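Local coordinates for ssDNA binding protein (Pyrococcus furiosus, PDB 4PSM) that binds single-stranded DNA, apparently trapping it in a system of tunnels between its subunits, at residues G29-E34 with F68-G73; K45-K50 with D80-E85; K58-R63 with T86-E91. All coordinates share one frame; numbering follows the deposited sequence.

Interaction 1: residues G29-E34 with F68-G73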
# COMPACT_ATOMS: atom_id res chain seq x y z
N GLY A 29 -10.06 16.50 17.19
CA GLY A 29 -9.19 16.11 18.28
C GLY A 29 -9.81 16.31 19.65
O GLY A 29 -9.46 15.62 20.61
N LYS A 30 -10.74 17.25 19.74
CA LYS A 30 -11.39 17.57 21.00
C LYS A 30 -12.57 16.64 21.29
O LYS A 30 -13.04 16.55 22.42
CB LYS A 30 -11.86 19.03 21.01
CG LYS A 30 -10.76 20.05 20.78
CD LYS A 30 -11.32 21.46 20.81
CE LYS A 30 -10.23 22.50 20.62
NZ LYS A 30 -10.77 23.89 20.69
N VAL A 31 -13.04 15.92 20.28
CA VAL A 31 -14.26 15.14 20.42
C VAL A 31 -14.28 13.92 19.50
O VAL A 31 -13.72 13.95 18.40
CB VAL A 31 -15.51 16.03 20.12
CG1 VAL A 31 -16.68 15.19 19.65
CG2 VAL A 31 -15.91 16.83 21.35
N PHE A 32 -14.91 12.85 19.95
CA PHE A 32 -15.10 11.65 19.13
C PHE A 32 -16.14 11.90 18.05
O PHE A 32 -17.15 12.55 18.29
CB PHE A 32 -15.50 10.46 20.00
CG PHE A 32 -14.40 9.95 20.88
CD1 PHE A 32 -13.09 9.92 20.43
CD2 PHE A 32 -14.67 9.50 22.17
CE1 PHE A 32 -12.07 9.46 21.23
CE2 PHE A 32 -13.65 9.03 22.98
CZ PHE A 32 -12.35 9.01 22.51
N PRO A 33 -15.89 11.36 16.85
CA PRO A 33 -16.77 11.55 15.69
C PRO A 33 -18.24 11.27 16.01
O PRO A 33 -19.11 12.04 15.60
CB PRO A 33 -16.24 10.53 14.68
CG PRO A 33 -14.80 10.40 15.02
CD PRO A 33 -14.72 10.52 16.52
N GLU A 34 -18.51 10.18 16.72
CA GLU A 34 -19.89 9.82 17.05
C GLU A 34 -20.59 10.94 17.80
O GLU A 34 -21.79 11.13 17.67
CB GLU A 34 -19.95 8.51 17.85
CG GLU A 34 -18.65 8.13 18.53
CD GLU A 34 -17.65 7.48 17.59
OE1 GLU A 34 -16.44 7.72 17.76
OE2 GLU A 34 -18.08 6.73 16.68
N PHE A 68 -21.28 27.08 21.17
CA PHE A 68 -21.42 25.80 21.85
C PHE A 68 -20.21 25.62 22.74
O PHE A 68 -19.20 26.32 22.60
CB PHE A 68 -21.50 24.66 20.84
CG PHE A 68 -20.21 24.41 20.11
CD1 PHE A 68 -19.35 23.41 20.52
CD2 PHE A 68 -19.86 25.19 19.02
CE1 PHE A 68 -18.16 23.18 19.85
CE2 PHE A 68 -18.67 24.96 18.34
CZ PHE A 68 -17.82 23.95 18.76
N ASN A 69 -20.31 24.69 23.68
CA ASN A 69 -19.18 24.38 24.53
C ASN A 69 -18.90 22.90 24.53
O ASN A 69 -19.81 22.08 24.35
CB ASN A 69 -19.43 24.88 25.95
CG ASN A 69 -18.41 25.91 26.38
OD1 ASN A 69 -17.32 25.56 26.84
ND2 ASN A 69 -18.76 27.18 26.25
N ILE A 70 -17.64 22.55 24.72
CA ILE A 70 -17.25 21.16 24.86
C ILE A 70 -17.04 20.89 26.34
O ILE A 70 -16.17 21.48 26.98
CB ILE A 70 -16.00 20.83 24.04
CG1 ILE A 70 -16.22 21.20 22.57
CG2 ILE A 70 -15.62 19.36 24.19
CD1 ILE A 70 -15.06 20.86 21.66
N GLU A 71 -17.87 20.02 26.90
CA GLU A 71 -17.76 19.68 28.31
C GLU A 71 -17.74 18.17 28.46
O GLU A 71 -18.70 17.49 28.10
CB GLU A 71 -18.93 20.28 29.09
CG GLU A 71 -18.84 20.09 30.59
CD GLU A 71 -19.98 20.75 31.34
OE1 GLU A 71 -21.00 21.07 30.70
OE2 GLU A 71 -19.84 20.96 32.57
N ASP A 72 -16.63 17.65 28.99
CA ASP A 72 -16.46 16.21 29.14
C ASP A 72 -16.59 15.54 27.79
O ASP A 72 -17.27 14.54 27.64
CB ASP A 72 -17.50 15.66 30.11
CG ASP A 72 -17.57 16.44 31.41
OD1 ASP A 72 -16.51 16.72 32.00
OD2 ASP A 72 -18.69 16.79 31.83
N GLY A 73 -15.94 16.14 26.78
CA GLY A 73 -15.94 15.59 25.44
C GLY A 73 -17.31 15.54 24.80
O GLY A 73 -17.54 14.80 23.85
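Lys30 and Val31 meet Ile70 and Gly73 where the loop between two helices passes the turn end of a beta hairpin. The hairpin joins strand 61-71 to strand 74-87. Its tip is Asp72-Gly73, both with positive phi, consistent with a type I' turn. The loop leads into helix 33-53, with Phe32 as its N-cap residue.

Ile70 uses two branches. CG1 stands anti to the carbonyl carbon (chi1 -56°), and CD1 extends this branch (chi2 -177°). This methyl lies against the aliphatic part of Lys30. Ile70 CD1 is 3.7 Å from Lys30 CB and 3.9 Å from Lys30 CD. The lysine chain is extended beyond CG, and the two side chains cross at about a right angle. Ile70 CD1 touches the lysine along its methylenes, from CB to CD, and not at NZ.

The other branch, Ile70 CG2, turns to Val31. Ile70 CG2 meets Val31 CG2 methyl to methyl at 3.8 Å, with the side chains crossing obliquely. Val31 CG2 lies anti to its own carbonyl carbon, with CG1 anti to the backbone N (chi1 154°). One methyl thus serves both Ile70 and the turn.

The packing is mostly apolar and modest, with 171 Å² buried over both sides. It lies at the surface, and none of the four touching residues is fully buried. Thr27 also touches Ile70. Phe68, on the same strand, packs on Ile26 and Ile75 and meets the ring of Trp77. At the start of the helix, Pro33 and Glu34 pack on Ser148 of the second subunit.

Gly73 contributes backbone only. Gly73 CA is 4.3 Å from Lys30 O, and the carbonyl oxygen, Gly73 O, sits 3.6 Å from Val31 CG2.

Interaction 2: residues K45-K50 with D80-E85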
# COMPACT_ATOMS: atom_id res chain seq x y z
N LYS A 45 -31.82 19.16 13.55
CA LYS A 45 -33.22 18.88 13.81
C LYS A 45 -33.93 20.19 14.16
O LYS A 45 -34.97 20.52 13.60
CB LYS A 45 -33.35 17.88 14.96
CG LYS A 45 -33.65 16.45 14.53
CD LYS A 45 -35.16 16.19 14.51
CE LYS A 45 -35.77 16.30 15.91
NZ LYS A 45 -37.23 16.04 15.92
N ILE A 46 -33.33 20.94 15.07
CA ILE A 46 -33.85 22.21 15.52
C ILE A 46 -33.87 23.22 14.38
O ILE A 46 -34.88 23.88 14.13
CB ILE A 46 -33.01 22.75 16.69
CG1 ILE A 46 -33.19 21.87 17.92
CG2 ILE A 46 -33.36 24.20 16.98
CD1 ILE A 46 -32.23 22.18 19.06
N ILE A 47 -32.75 23.33 13.68
CA ILE A 47 -32.64 24.26 12.57
C ILE A 47 -33.74 24.03 11.55
O ILE A 47 -34.40 24.96 11.09
CB ILE A 47 -31.26 24.15 11.91
CG1 ILE A 47 -30.17 24.67 12.86
CG2 ILE A 47 -31.22 24.92 10.60
CD1 ILE A 47 -28.78 24.51 12.31
N PHE A 48 -33.96 22.76 11.21
CA PHE A 48 -34.93 22.42 10.19
C PHE A 48 -36.35 22.80 10.59
O PHE A 48 -37.16 23.14 9.74
CB PHE A 48 -34.88 20.93 9.87
CG PHE A 48 -35.85 20.52 8.80
CD1 PHE A 48 -35.48 20.56 7.47
CD2 PHE A 48 -37.12 20.09 9.13
CE1 PHE A 48 -36.37 20.17 6.48
CE2 PHE A 48 -38.02 19.71 8.14
CZ PHE A 48 -37.63 19.74 6.81
N GLU A 49 -36.64 22.70 11.88
CA GLU A 49 -37.94 23.13 12.39
C GLU A 49 -38.10 24.63 12.16
O GLU A 49 -39.11 25.07 11.65
CB GLU A 49 -38.09 22.78 13.87
CG GLU A 49 -38.13 21.29 14.16
CD GLU A 49 -38.11 20.97 15.64
OE1 GLU A 49 -37.60 21.81 16.42
OE2 GLU A 49 -38.60 19.89 16.03
N LYS A 50 -37.08 25.39 12.53
CA LYS A 50 -37.08 26.83 12.36
C LYS A 50 -37.14 27.23 10.89
O LYS A 50 -37.88 28.15 10.53
CB LYS A 50 -35.87 27.46 13.05
CG LYS A 50 -35.76 27.08 14.52
CD LYS A 50 -35.10 28.17 15.34
CE LYS A 50 -35.44 28.00 16.81
NZ LYS A 50 -35.01 29.17 17.63
N ASP A 80 -29.71 29.50 22.61
CA ASP A 80 -29.97 30.93 22.67
C ASP A 80 -29.15 31.68 21.63
O ASP A 80 -29.64 32.61 21.00
CB ASP A 80 -29.66 31.47 24.07
CG ASP A 80 -30.39 30.71 25.17
OD1 ASP A 80 -31.50 31.13 25.55
OD2 ASP A 80 -29.84 29.68 25.64
N SER A 81 -27.91 31.25 21.45
CA SER A 81 -26.97 31.93 20.55
C SER A 81 -27.22 31.65 19.06
O SER A 81 -26.58 32.25 18.20
CB SER A 81 -25.53 31.53 20.90
OG SER A 81 -25.31 30.14 20.70
N LEU A 82 -28.14 30.74 18.76
CA LEU A 82 -28.39 30.34 17.37
C LEU A 82 -28.98 31.46 16.53
O LEU A 82 -30.02 32.03 16.87
CB LEU A 82 -29.31 29.13 17.29
CG LEU A 82 -29.64 28.74 15.86
CD1 LEU A 82 -28.40 28.21 15.15
CD2 LEU A 82 -30.77 27.72 15.81
N GLU A 83 -28.31 31.77 15.43
CA GLU A 83 -28.78 32.76 14.48
C GLU A 83 -28.92 32.13 13.11
O GLU A 83 -28.03 31.43 12.63
CB GLU A 83 -27.84 33.96 14.43
CG GLU A 83 -26.83 34.01 15.57
CD GLU A 83 -26.20 35.37 15.74
OE1 GLU A 83 -24.98 35.51 15.49
OE2 GLU A 83 -26.92 36.31 16.14
N ILE A 84 -30.07 32.35 12.48
CA ILE A 84 -30.30 31.88 11.13
C ILE A 84 -30.63 33.07 10.23
O ILE A 84 -31.77 33.53 10.18
CB ILE A 84 -31.45 30.87 11.06
CG1 ILE A 84 -31.23 29.72 12.04
CG2 ILE A 84 -31.61 30.34 9.64
CD1 ILE A 84 -32.34 28.70 12.04
N GLU A 85 -29.62 33.58 9.53
CA GLU A 85 -29.83 34.58 8.50
C GLU A 85 -30.34 33.91 7.25
O GLU A 85 -29.82 32.88 6.83
CB GLU A 85 -28.53 35.32 8.21
CG GLU A 85 -27.95 36.04 9.42
CD GLU A 85 -26.58 36.64 9.14
OE1 GLU A 85 -26.06 36.44 8.03
OE2 GLU A 85 -26.02 37.30 10.04
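Leu82 is the first residue of 80-85 to reach helix 33-53. Its CG is anti to the backbone N (chi1 177°), which brings the branch to the helix. Leu82 CD2 does the touching, 4.3 Å from Ile47 CG1 and 4.4 Å from Lys50 CD. The Leu82 side chain also packs on Ile64 and Val66 of the neighbouring strand 61-71. Glu83 comes next and has its backbone bonded to Ser65 of that strand. Ile84, two residues on from Leu82, points to the helix again. Ile84 CD1 rests against two helix residues, 3.9 Å from Lys50 CB and 4.2 Å from Ile47 CG2. Ile47 and Lys50 are three residues apart, so they lie on one side of the helix. Ile47 is buried and also packs on Ile64 and on Tyr15 of helix 15-26. This is a helix lying on the face of an antiparallel sheet. The contact is wholly apolar, since Lys50 offers only its methylenes. Its cohesion therefore rests on shape and burial, without directional bonds to fix the helix against the strand.

Interaction 3: residues K58-R63 with T86-E91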
# COMPACT_ATOMS: atom_id res chain seq x y z
N LYS A 58 -35.72 25.39 -0.18
CA LYS A 58 -34.38 24.82 -0.28
C LYS A 58 -33.51 25.58 -1.29
O LYS A 58 -32.29 25.41 -1.32
CB LYS A 58 -34.41 23.31 -0.58
CG LYS A 58 -35.22 22.91 -1.78
CD LYS A 58 -34.90 21.48 -2.19
CE LYS A 58 -35.87 20.94 -3.24
NZ LYS A 58 -35.96 21.81 -4.44
N GLU A 59 -34.15 26.43 -2.10
CA GLU A 59 -33.45 27.30 -3.06
C GLU A 59 -32.89 28.54 -2.36
O GLU A 59 -31.96 29.17 -2.86
CB GLU A 59 -34.39 27.75 -4.19
CG GLU A 59 -34.87 26.64 -5.11
CD GLU A 59 -35.81 25.67 -4.42
OE1 GLU A 59 -36.85 26.11 -3.90
OE2 GLU A 59 -35.49 24.46 -4.39
N ASP A 60 -33.47 28.88 -1.23
CA ASP A 60 -33.00 30.02 -0.46
C ASP A 60 -31.60 29.75 0.08
O ASP A 60 -31.15 28.61 0.15
CB ASP A 60 -33.95 30.34 0.69
CG ASP A 60 -35.34 30.74 0.20
OD1 ASP A 60 -35.45 31.40 -0.86
OD2 ASP A 60 -36.33 30.40 0.89
N VAL A 61 -30.93 30.82 0.47
CA VAL A 61 -29.61 30.72 1.06
C VAL A 61 -29.68 31.18 2.50
O VAL A 61 -30.32 32.16 2.83
CB VAL A 61 -28.59 31.55 0.27
CG1 VAL A 61 -27.29 31.68 1.05
CG2 VAL A 61 -28.34 30.92 -1.10
N VAL A 62 -29.01 30.44 3.37
CA VAL A 62 -28.99 30.76 4.78
C VAL A 62 -27.55 30.92 5.27
O VAL A 62 -26.61 30.48 4.61
CB VAL A 62 -29.68 29.65 5.61
CG1 VAL A 62 -31.07 29.39 5.08
CG2 VAL A 62 -28.85 28.37 5.58
N ARG A 63 -27.40 31.59 6.40
CA ARG A 63 -26.17 31.56 7.17
C ARG A 63 -26.53 31.13 8.57
O ARG A 63 -27.47 31.66 9.16
CB ARG A 63 -25.49 32.92 7.21
CG ARG A 63 -25.00 33.41 5.87
CD ARG A 63 -24.41 34.80 6.01
NE ARG A 63 -23.24 34.81 6.87
CZ ARG A 63 -22.00 34.60 6.45
NH1 ARG A 63 -21.77 34.35 5.16
NH2 ARG A 63 -20.99 34.62 7.30
N THR A 86 -31.38 34.48 6.65
CA THR A 86 -31.98 33.90 5.47
C THR A 86 -31.88 34.84 4.27
O THR A 86 -31.88 36.06 4.43
CB THR A 86 -33.45 33.51 5.71
OG1 THR A 86 -34.11 33.30 4.46
CG2 THR A 86 -34.17 34.62 6.47
N TYR A 87 -31.80 34.27 3.08
CA TYR A 87 -31.70 35.07 1.86
C TYR A 87 -32.54 34.44 0.77
O TYR A 87 -32.16 33.42 0.20
CB TYR A 87 -30.24 35.18 1.43
CG TYR A 87 -29.35 35.74 2.51
CD1 TYR A 87 -29.12 37.11 2.59
CD2 TYR A 87 -28.78 34.92 3.46
CE1 TYR A 87 -28.31 37.63 3.59
CE2 TYR A 87 -27.97 35.43 4.46
CZ TYR A 87 -27.75 36.79 4.52
OH TYR A 87 -26.95 37.32 5.51
N LYS A 88 -33.68 35.06 0.48
CA LYS A 88 -34.62 34.51 -0.49
C LYS A 88 -34.04 34.54 -1.89
O LYS A 88 -33.46 35.54 -2.31
CB LYS A 88 -35.93 35.28 -0.44
CG LYS A 88 -36.49 35.44 0.96
CD LYS A 88 -36.87 34.10 1.56
CE LYS A 88 -37.92 33.38 0.72
NZ LYS A 88 -38.50 32.18 1.42
N LYS A 89 -34.18 33.43 -2.61
CA LYS A 89 -33.68 33.32 -3.97
C LYS A 89 -34.10 34.52 -4.82
O LYS A 89 -33.28 35.10 -5.54
CB LYS A 89 -34.17 32.02 -4.61
CG LYS A 89 -33.76 31.86 -6.07
CD LYS A 89 -34.51 30.73 -6.74
CE LYS A 89 -34.12 30.60 -8.20
NZ LYS A 89 -34.83 29.47 -8.87
N GLU A 90 -35.38 34.88 -4.74
CA GLU A 90 -35.94 35.95 -5.57
C GLU A 90 -35.34 37.32 -5.26
O GLU A 90 -35.34 38.21 -6.11
CB GLU A 90 -37.46 35.98 -5.45
CG GLU A 90 -38.20 35.90 -6.77
CD GLU A 90 -39.33 34.89 -6.74
OE1 GLU A 90 -39.22 33.89 -6.00
OE2 GLU A 90 -40.33 35.10 -7.46
N GLU A 91 -34.83 37.48 -4.05
CA GLU A 91 -34.21 38.74 -3.64
C GLU A 91 -32.70 38.70 -3.82
O GLU A 91 -32.03 39.72 -3.79
CB GLU A 91 -34.56 39.06 -2.18
CG GLU A 91 -35.92 39.71 -2.01
CD GLU A 91 -36.64 39.29 -0.75
OE1 GLU A 91 -35.97 39.17 0.30
OE2 GLU A 91 -37.87 39.06 -0.81
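Asp60 holds two partners across the open end of the beta hairpin 61-71/74-87. Asp60 OD2 forms a salt bridge with Lys88 NZ at 2.9 Å, on the syn side but tilted from the carboxylate plane. It also accepts the backbone N-H of Lys57. Asp60 OD1 takes the N-H of Lys89 on its anti side, at 3.0 Å and 162°. Lys88 bends at chi2 and chi3, which folds its chain back to the carboxylate. With alanine in place of Asp60, the Lys88 ammonium and the N-H groups of Lys89 and Lys57 would probably lose this acceptor, and the turn after the strand would be freer to shift. Next comes the antiparallel pair Val61-Tyr87. Val61 N gives an almost straight bond to Tyr87 O, 2.9 Å, while the return bond from Tyr87 N is weak. Val62 and Thr86 form the following non-hydrogen-bonded pair.

Outside this, Glu59 CB packs on Lys89 CD. Leu95 of helix 93-141 touches both Val61 and Tyr87. Arg63 makes a salt bridge with Glu101 of the third subunit, and Tyr87 OH is hydrogen-bonded to Glu85 OE1. The tyrosine edge faces Val61 O. Beyond it, Arg63 CD reaches Tyr87 OH at 3.6 Å.

All three contacts belong to one antiparallel sheet and its surroundings. Their first segments follow in the order 29-34, 45-50, 58-63, and their partners come later in the same order, so the contacts interleave along the chain. Interaction 1 lies at the start of helix 33-53 and interaction 2 farther along it, with centres about 20 Å apart. Interaction 1 sets the loop before the helix on the hairpin turn, and interaction 3 pairs the hairpin's other end, centres about 31 Å apart. Interactions 2 and 3 are closer, about 15 Å between centres, and touch through a long, weak Glu85-Arg63 ion pair. Interaction 2 joins the helix to the sheet, and interaction 3 leads into helix 93-141.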